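Local coordinates for DNA polymerase (Pyrobaculum calidifontis, PDB 5MDN), which probably catalyses template-directed DNA synthesis, adding deoxyribonucleotides from their triphosphates to a growing DNA strand and releasing diphosphate, at residues M424-L434 and S533-L542; V717-R728 and V735-Y746. All coordinates share one frame; numbering follows the deposited sequence.

From the N terminus, helix 424-431 comes first, just after strand 416-420 of the antiparallel polymerase sheet. Interaction 1 packs it on helix 528-551, closing a loop of 98 residues between the two segments. That loop is rich in helix and includes helices 468-486 and 495-512. The chain then runs on through the rest of the sheet and helices 628-643 and 647-666. Interaction 2 follows and is much more local. Only six residues, with strand 729-731 among them, separate its two segments, and it ties strand 716-718 to the start of helix 743-756. The two contacts lie in series, neither nested nor crossed. The centres of interactions 1 and 2 are about 58 Å apart.

Interaction 1 of 2, residues M424-L434 and S533-L542; sequences MYPNIMMKYNL and SVTAFARAIL
A knob-into-hole contact packs helix 424-431 on helix 528-551, with Ile428 set among Val534, Phe537, Ala538 and Ile541. The axes of the two local helical segments come within 9.8 Å and run at 114° to each other. Ile428 CD1 reaches the helix backbone and sits 3.8 Å from Ala538 CB. Its other branch, CG2, lies beside Phe537 CB. Met424 extends with CG opposite its own backbone N, then bends at chi3 (70°). That bend brings Met424 CE to 3.7 Å from Ala538 CB, while SD lies next to Ile541 CD1. Val534 splits its methyls. Val534 CG1 meets the edge of the Tyr425 ring, 3.6 Å from Tyr425 CD1, and Val534 CG2 touches Met429 CG at 3.7 Å. At the helix end, the Tyr432 and Phe537 rings stack face to face, centroids 3.9 Å apart and planes 19° apart, with Phe537 CE1 over the centre of the Tyr432 ring. Asn433 then closes the helix in a Schellman motif, and Leu434 turns back toward Val534. Tyr425 also stacks on Tyr515 of helix 514-519. The contact is apolar helix packing in the polymerase domain. Its first helix belongs to the Tyr-Pro-containing motif A region of family B polymerases.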
# COMPACT_ATOMS: atom_id res chain seq x y z
N MET A 424 19.88 -4.65 -8.69
CA MET A 424 20.41 -5.60 -9.66
C MET A 424 19.50 -5.74 -10.87
O MET A 424 19.98 -5.86 -12.01
CB MET A 424 20.62 -6.95 -8.97
CG MET A 424 21.19 -8.05 -9.84
SD MET A 424 21.66 -9.44 -8.79
CE MET A 424 20.05 -10.02 -8.29
N TYR A 425 18.19 -5.75 -10.65
CA TYR A 425 17.23 -6.09 -11.70
C TYR A 425 17.14 -5.03 -12.80
O TYR A 425 17.11 -5.40 -13.98
CB TYR A 425 15.85 -6.34 -11.08
CG TYR A 425 15.85 -7.49 -10.13
CD1 TYR A 425 15.87 -8.80 -10.59
CD2 TYR A 425 15.85 -7.29 -8.75
CE1 TYR A 425 15.88 -9.87 -9.72
CE2 TYR A 425 15.86 -8.34 -7.88
CZ TYR A 425 15.88 -9.63 -8.37
OH TYR A 425 15.89 -10.68 -7.49
N PRO A 426 17.10 -3.73 -12.48
CA PRO A 426 17.22 -2.74 -13.57
C PRO A 426 18.52 -2.88 -14.34
O PRO A 426 18.52 -2.78 -15.57
CB PRO A 426 17.12 -1.40 -12.83
CG PRO A 426 16.34 -1.70 -11.61
CD PRO A 426 16.77 -3.08 -11.20
N ASN A 427 19.64 -3.08 -13.63
CA ASN A 427 20.92 -3.29 -14.29
C ASN A 427 20.86 -4.44 -15.29
O ASN A 427 21.27 -4.30 -16.44
CB ASN A 427 22.01 -3.56 -13.25
CG ASN A 427 22.94 -2.38 -13.06
OD1 ASN A 427 22.50 -1.24 -12.93
ND2 ASN A 427 24.24 -2.65 -13.05
N ILE A 428 20.35 -5.60 -14.85
CA ILE A 428 20.24 -6.76 -15.72
C ILE A 428 19.40 -6.43 -16.95
O ILE A 428 19.78 -6.74 -18.09
CB ILE A 428 19.65 -7.95 -14.95
CG1 ILE A 428 20.77 -8.72 -14.24
CG2 ILE A 428 18.89 -8.89 -15.88
CD1 ILE A 428 20.27 -9.68 -13.20
N MET A 429 18.25 -5.78 -16.75
CA MET A 429 17.34 -5.51 -17.86
C MET A 429 17.88 -4.44 -18.79
O MET A 429 17.60 -4.47 -20.00
CB MET A 429 15.97 -5.13 -17.32
CG MET A 429 15.23 -6.30 -16.68
SD MET A 429 13.55 -5.90 -16.15
CE MET A 429 13.88 -4.87 -14.72
N MET A 430 18.63 -3.46 -18.27
CA MET A 430 19.23 -2.46 -19.14
C MET A 430 20.45 -3.01 -19.87
O MET A 430 20.58 -2.85 -21.09
CB MET A 430 19.61 -1.21 -18.34
CG MET A 430 18.43 -0.36 -17.90
SD MET A 430 18.90 1.03 -16.85
CE MET A 430 19.63 0.20 -15.45
N LYS A 431 21.36 -3.65 -19.14
CA LYS A 431 22.63 -4.09 -19.72
C LYS A 431 22.43 -5.21 -20.74
O LYS A 431 23.22 -5.34 -21.68
CB LYS A 431 23.58 -4.54 -18.61
CG LYS A 431 24.95 -4.99 -19.06
CD LYS A 431 25.79 -5.40 -17.86
CE LYS A 431 27.13 -5.98 -18.28
NZ LYS A 431 27.97 -5.00 -19.02
N TYR A 432 21.38 -6.01 -20.59
CA TYR A 432 21.08 -7.09 -21.52
C TYR A 432 19.84 -6.82 -22.36
O TYR A 432 19.46 -7.67 -23.18
CB TYR A 432 20.94 -8.42 -20.77
CG TYR A 432 22.22 -8.83 -20.08
CD1 TYR A 432 23.34 -9.18 -20.82
CD2 TYR A 432 22.31 -8.86 -18.70
CE1 TYR A 432 24.52 -9.55 -20.21
CE2 TYR A 432 23.49 -9.24 -18.07
CZ TYR A 432 24.58 -9.58 -18.83
OH TYR A 432 25.75 -9.95 -18.21
N ASN A 433 19.20 -5.67 -22.18
CA ASN A 433 18.11 -5.21 -23.05
C ASN A 433 16.96 -6.22 -23.08
O ASN A 433 16.47 -6.62 -24.14
CB ASN A 433 18.63 -4.92 -24.46
CG ASN A 433 17.70 -4.02 -25.25
OD1 ASN A 433 17.56 -2.83 -24.94
ND2 ASN A 433 17.06 -4.57 -26.27
N LEU A 434 16.52 -6.63 -21.90
CA LEU A 434 15.40 -7.56 -21.77
C LEU A 434 14.09 -6.79 -21.78
O LEU A 434 13.94 -5.80 -21.05
CB LEU A 434 15.52 -8.39 -20.49
CG LEU A 434 16.55 -9.53 -20.40
CD1 LEU A 434 17.32 -9.72 -21.70
CD2 LEU A 434 17.50 -9.29 -19.24
N SER A 533 14.25 -14.92 -17.85
CA SER A 533 15.60 -14.49 -18.24
C SER A 533 16.21 -13.57 -17.20
O SER A 533 17.42 -13.63 -16.95
CB SER A 533 15.56 -13.81 -19.61
OG SER A 533 15.09 -14.70 -20.60
N VAL A 534 15.40 -12.71 -16.58
CA VAL A 534 15.92 -11.82 -15.55
C VAL A 534 16.38 -12.61 -14.33
O VAL A 534 17.43 -12.32 -13.75
CB VAL A 534 14.86 -10.76 -15.17
CG1 VAL A 534 15.36 -9.90 -14.02
CG2 VAL A 534 14.52 -9.90 -16.37
N THR A 535 15.61 -13.63 -13.93
CA THR A 535 16.01 -14.46 -12.80
C THR A 535 17.30 -15.22 -13.09
O THR A 535 18.18 -15.30 -12.23
CB THR A 535 14.89 -15.45 -12.45
OG1 THR A 535 14.74 -16.40 -13.51
CG2 THR A 535 13.58 -14.72 -12.23
N ALA A 536 17.42 -15.78 -14.30
CA ALA A 536 18.58 -16.60 -14.62
C ALA A 536 19.85 -15.76 -14.63
O ALA A 536 20.90 -16.20 -14.12
CB ALA A 536 18.38 -17.30 -15.96
N PHE A 537 19.80 -14.56 -15.21
CA PHE A 537 20.90 -13.63 -15.06
C PHE A 537 21.14 -13.29 -13.60
O PHE A 537 22.29 -13.21 -13.15
CB PHE A 537 20.64 -12.35 -15.87
CG PHE A 537 21.07 -12.44 -17.31
CD1 PHE A 537 22.41 -12.43 -17.65
CD2 PHE A 537 20.12 -12.51 -18.32
CE1 PHE A 537 22.81 -12.50 -18.97
CE2 PHE A 537 20.51 -12.58 -19.65
CZ PHE A 537 21.86 -12.58 -19.97
N ALA A 538 20.06 -13.09 -12.84
CA ALA A 538 20.19 -12.72 -11.43
C ALA A 538 20.81 -13.85 -10.61
O ALA A 538 21.69 -13.60 -9.78
CB ALA A 538 18.82 -12.35 -10.86
N ARG A 539 20.35 -15.08 -10.82
CA ARG A 539 20.90 -16.21 -10.08
C ARG A 539 22.38 -16.41 -10.38
O ARG A 539 23.17 -16.72 -9.48
CB ARG A 539 20.11 -17.48 -10.40
CG ARG A 539 20.61 -18.73 -9.70
CD ARG A 539 19.82 -19.96 -10.13
NE ARG A 539 18.40 -19.84 -9.80
CZ ARG A 539 17.88 -20.22 -8.63
NH1 ARG A 539 18.65 -20.73 -7.69
NH2 ARG A 539 16.58 -20.07 -8.42
N ALA A 540 22.78 -16.21 -11.64
CA ALA A 540 24.15 -16.52 -12.04
C ALA A 540 25.17 -15.64 -11.33
O ALA A 540 26.21 -16.13 -10.86
CB ALA A 540 24.29 -16.38 -13.56
N ILE A 541 24.90 -14.33 -11.23
CA ILE A 541 25.88 -13.43 -10.61
C ILE A 541 25.75 -13.37 -9.10
O ILE A 541 26.66 -12.87 -8.43
CB ILE A 541 25.80 -12.00 -11.18
CG1 ILE A 541 24.73 -11.17 -10.47
CG2 ILE A 541 25.56 -12.03 -12.69
CD1 ILE A 541 23.40 -11.18 -11.16
N LEU A 542 24.64 -13.87 -8.53
CA LEU A 542 24.59 -14.05 -7.09
C LEU A 542 25.53 -15.16 -6.64
O LEU A 542 26.29 -15.00 -5.68
CB LEU A 542 23.16 -14.35 -6.64
CG LEU A 542 22.22 -13.16 -6.42
CD1 LEU A 542 20.83 -13.65 -6.05
CD2 LEU A 542 22.77 -12.24 -5.34

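Interaction 2 of 2, residues V717-R728 and V735-Y746; sequences VIVRGPGKVSER and VDDASKVDVDYY
Ile718 lies across one face of the Tyr745 ring. Its CG1 stands 3.8 Å from the ring centroid, almost on the normal, in a CH-pi contact. CD1 continues over the ring toward the hydroxyl end. Ile718 CG2 lies 3.6 Å from Asp742 CB and also against the Tyr745 ring near CG and CD2. Tyr745 holds CG opposite its backbone N (chi1 -177°), which turns one face of the ring to Ile718. With an alanine in place of Tyr745, the flank of Ile718 would probably lose its aromatic cover, and Lys749 would lose its hydroxyl partner.

The backbone of Ile718 is held weakly at two points. Ile718 N donates to Tyr746 OH at 3.5 Å, and Ile718 O accepts from Asp742 N at 3.4 Å. Tyr746 also meets Val717 at its ring edge, with Tyr746 OH 3.4 Å from Val717 CG1. Val717 CG1 also lies 3.7 Å from Val741 CG1. Arg728 NH2 forms a long salt bridge with Asp742 OD2, 3.9 Å away. The guanidinium and carboxylate planes are 79° apart, so they do not pair side by side.

Farther out, Val719 N bonds to Arg728 O and joins the ends of the long loop. A type II beta turn from Lys724 to Glu727 shapes its return. Gly721 O lies in the plane of the Arg728 guanidinium, at its edge. Asp742 takes the N-cap position and centres an inverse gamma turn, where the chain bends into helix 743-756.

Tyr745 OH bonds to Lys749. Val717 pairs through its backbone with Met730. Strands 716-718 and 729-731 thus form an antiparallel hairpin on the first turn of helix 743-756, in a C-terminal position consistent with the thumb of family B polymerases. Val743 packs on Leu665 of helix 647-666.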
# COMPACT_ATOMS: atom_id res chain seq x y z
N VAL A 717 -14.56 -16.69 25.05
CA VAL A 717 -13.65 -17.23 26.05
C VAL A 717 -14.14 -18.62 26.44
O VAL A 717 -15.34 -18.83 26.65
CB VAL A 717 -13.55 -16.32 27.30
CG1 VAL A 717 -12.59 -16.91 28.32
CG2 VAL A 717 -13.13 -14.92 26.90
N ILE A 718 -13.21 -19.57 26.54
CA ILE A 718 -13.54 -20.93 26.96
C ILE A 718 -13.66 -20.97 28.48
O ILE A 718 -12.78 -20.46 29.20
CB ILE A 718 -12.50 -21.94 26.44
CG1 ILE A 718 -12.69 -22.21 24.94
CG2 ILE A 718 -12.57 -23.24 27.23
CD1 ILE A 718 -12.24 -21.10 24.02
N VAL A 719 -14.73 -21.59 28.98
CA VAL A 719 -15.06 -21.62 30.40
C VAL A 719 -15.24 -23.08 30.81
O VAL A 719 -15.58 -23.94 29.99
CB VAL A 719 -16.34 -20.79 30.70
CG1 VAL A 719 -16.57 -20.67 32.20
CG2 VAL A 719 -16.24 -19.41 30.06
N ARG A 720 -15.01 -23.35 32.09
CA ARG A 720 -15.11 -24.72 32.59
C ARG A 720 -16.54 -25.24 32.46
O ARG A 720 -17.51 -24.48 32.51
CB ARG A 720 -14.69 -24.82 34.06
CG ARG A 720 -15.56 -23.99 35.00
CD ARG A 720 -15.19 -24.22 36.45
NE ARG A 720 -13.82 -23.86 36.78
CZ ARG A 720 -12.88 -24.75 37.08
NH1 ARG A 720 -13.17 -26.04 37.09
NH2 ARG A 720 -11.65 -24.35 37.37
N GLY A 721 -16.65 -26.55 32.28
CA GLY A 721 -17.93 -27.20 32.20
C GLY A 721 -17.90 -28.46 31.37
O GLY A 721 -16.96 -28.71 30.61
N PRO A 722 -18.94 -29.29 31.50
CA PRO A 722 -19.03 -30.53 30.72
C PRO A 722 -19.51 -30.25 29.30
O PRO A 722 -20.58 -29.67 29.11
CB PRO A 722 -20.04 -31.37 31.51
CG PRO A 722 -20.83 -30.41 32.32
CD PRO A 722 -20.09 -29.10 32.40
N GLY A 723 -18.71 -30.64 28.31
CA GLY A 723 -19.15 -30.46 26.93
C GLY A 723 -18.14 -31.00 25.94
O GLY A 723 -17.05 -31.47 26.31
N LYS A 724 -18.54 -30.94 24.65
CA LYS A 724 -17.80 -31.39 23.48
C LYS A 724 -16.58 -30.52 23.26
O LYS A 724 -16.43 -29.45 23.85
CB LYS A 724 -18.68 -31.32 22.23
CG LYS A 724 -18.12 -31.81 20.90
CD LYS A 724 -17.87 -33.29 20.81
CE LYS A 724 -17.79 -33.63 19.31
NZ LYS A 724 -16.70 -32.82 18.69
N VAL A 725 -15.69 -30.99 22.40
CA VAL A 725 -14.47 -30.25 22.13
C VAL A 725 -14.84 -28.89 21.55
O VAL A 725 -15.73 -28.79 20.70
CB VAL A 725 -13.54 -31.05 21.19
CG1 VAL A 725 -13.21 -32.40 21.78
CG2 VAL A 725 -14.25 -31.26 19.88
N SER A 726 -14.21 -27.83 22.06
CA SER A 726 -14.42 -26.46 21.59
C SER A 726 -15.80 -25.90 21.91
O SER A 726 -16.04 -24.72 21.66
CB SER A 726 -14.17 -26.36 20.08
OG SER A 726 -15.14 -27.13 19.38
N GLU A 727 -16.71 -26.70 22.46
CA GLU A 727 -18.10 -26.24 22.65
C GLU A 727 -18.36 -25.64 24.02
O GLU A 727 -19.45 -25.80 24.60
CB GLU A 727 -19.09 -27.36 22.34
CG GLU A 727 -18.82 -28.10 21.04
CD GLU A 727 -18.48 -27.19 19.86
OE1 GLU A 727 -19.06 -26.08 19.74
OE2 GLU A 727 -17.62 -27.58 19.05
N ARG A 728 -17.39 -24.92 24.57
CA ARG A 728 -17.54 -24.23 25.85
C ARG A 728 -17.14 -22.77 25.71
O ARG A 728 -16.66 -22.15 26.67
CB ARG A 728 -16.71 -24.90 26.95
CG ARG A 728 -17.21 -26.27 27.40
CD ARG A 728 -16.70 -27.38 26.49
NE ARG A 728 -15.34 -27.15 26.04
CZ ARG A 728 -14.25 -27.44 26.75
NH1 ARG A 728 -14.36 -27.98 27.95
NH2 ARG A 728 -13.05 -27.19 26.25
N VAL A 735 -19.54 -13.63 31.27
CA VAL A 735 -18.85 -14.08 32.47
C VAL A 735 -19.15 -13.02 33.53
O VAL A 735 -18.45 -12.00 33.62
CB VAL A 735 -17.34 -14.27 32.25
CG1 VAL A 735 -16.67 -14.72 33.53
CG2 VAL A 735 -17.10 -15.28 31.13
N ASP A 736 -20.20 -13.26 34.32
CA ASP A 736 -20.70 -12.28 35.28
C ASP A 736 -19.79 -12.17 36.50
O ASP A 736 -20.05 -12.74 37.56
CB ASP A 736 -22.13 -12.63 35.68
CG ASP A 736 -22.27 -14.07 36.14
OD1 ASP A 736 -21.52 -14.94 35.64
OD2 ASP A 736 -23.13 -14.33 37.01
N ASP A 737 -18.73 -11.38 36.34
CA ASP A 737 -17.77 -11.11 37.42
C ASP A 737 -17.34 -12.39 38.14
O ASP A 737 -17.15 -12.42 39.35
CB ASP A 737 -18.37 -10.13 38.42
CG ASP A 737 -18.63 -8.76 37.81
OD1 ASP A 737 -17.76 -8.27 37.07
OD2 ASP A 737 -19.69 -8.17 38.08
N ALA A 738 -17.16 -13.47 37.37
CA ALA A 738 -16.83 -14.75 37.96
C ALA A 738 -15.33 -15.01 37.98
O ALA A 738 -14.76 -15.31 39.04
CB ALA A 738 -17.55 -15.87 37.20
N SER A 739 -14.69 -14.89 36.82
CA SER A 739 -13.27 -15.17 36.64
C SER A 739 -12.95 -16.62 36.98
O SER A 739 -11.93 -16.93 37.61
CB SER A 739 -12.41 -14.21 37.47
OG SER A 739 -12.72 -12.86 37.19
N LYS A 740 -13.83 -17.53 36.57
CA LYS A 740 -13.57 -18.97 36.58
C LYS A 740 -13.48 -19.45 35.14
O LYS A 740 -14.51 -19.66 34.47
CB LYS A 740 -14.62 -19.72 37.40
CG LYS A 740 -14.31 -19.71 38.89
CD LYS A 740 -14.58 -18.37 39.54
CE LYS A 740 -14.09 -18.32 40.97
NZ LYS A 740 -14.17 -16.93 41.51
N VAL A 741 -12.25 -19.53 34.64
CA VAL A 741 -11.95 -19.77 33.23
C VAL A 741 -11.20 -21.10 33.10
O VAL A 741 -10.36 -21.43 33.94
CB VAL A 741 -11.15 -18.60 32.64
CG1 VAL A 741 -10.98 -18.77 31.14
CG2 VAL A 741 -11.85 -17.29 32.96
N ASP A 742 -11.51 -21.85 32.04
CA ASP A 742 -10.84 -23.13 31.80
C ASP A 742 -9.37 -22.87 31.50
O ASP A 742 -8.97 -22.78 30.34
CB ASP A 742 -11.50 -23.90 30.65
CG ASP A 742 -10.88 -25.28 30.44
OD1 ASP A 742 -10.13 -25.74 31.32
OD2 ASP A 742 -11.15 -25.89 29.38
N VAL A 743 -8.57 -22.76 32.56
CA VAL A 743 -7.15 -22.48 32.41
C VAL A 743 -6.44 -23.62 31.67
O VAL A 743 -5.49 -23.38 30.92
CB VAL A 743 -6.52 -22.20 33.79
CG1 VAL A 743 -5.77 -23.41 34.34
CG2 VAL A 743 -5.62 -20.99 33.72
N ASP A 744 -6.89 -24.86 31.87
CA ASP A 744 -6.26 -25.99 31.20
C ASP A 744 -6.31 -25.85 29.69
O ASP A 744 -5.43 -26.37 28.99
CB ASP A 744 -6.93 -27.29 31.64
CG ASP A 744 -6.75 -27.58 33.12
OD1 ASP A 744 -6.19 -26.71 33.83
OD2 ASP A 744 -7.16 -28.66 33.58
N TYR A 745 -7.32 -25.16 29.16
CA TYR A 745 -7.37 -24.89 27.73
C TYR A 745 -6.26 -23.92 27.33
O TYR A 745 -5.50 -24.19 26.39
CB TYR A 745 -8.74 -24.32 27.37
CG TYR A 745 -8.97 -24.04 25.89
CD1 TYR A 745 -8.48 -22.90 25.28
CD2 TYR A 745 -9.74 -24.91 25.13
CE1 TYR A 745 -8.70 -22.65 23.94
CE2 TYR A 745 -9.99 -24.66 23.79
CZ TYR A 745 -9.46 -23.53 23.20
OH TYR A 745 -9.69 -23.29 21.86
N TYR A 746 -6.16 -22.79 28.03
CA TYR A 746 -5.26 -21.72 27.61
C TYR A 746 -3.78 -22.06 27.82
O TYR A 746 -2.93 -21.47 27.15
CB TYR A 746 -5.61 -20.43 28.34
CG TYR A 746 -6.83 -19.75 27.76
CD1 TYR A 746 -7.14 -19.89 26.42
CD2 TYR A 746 -7.68 -18.99 28.56
CE1 TYR A 746 -8.26 -19.28 25.88
CE2 TYR A 746 -8.80 -18.38 28.03
CZ TYR A 746 -9.08 -18.53 26.68
OH TYR A 746 -10.19 -17.92 26.14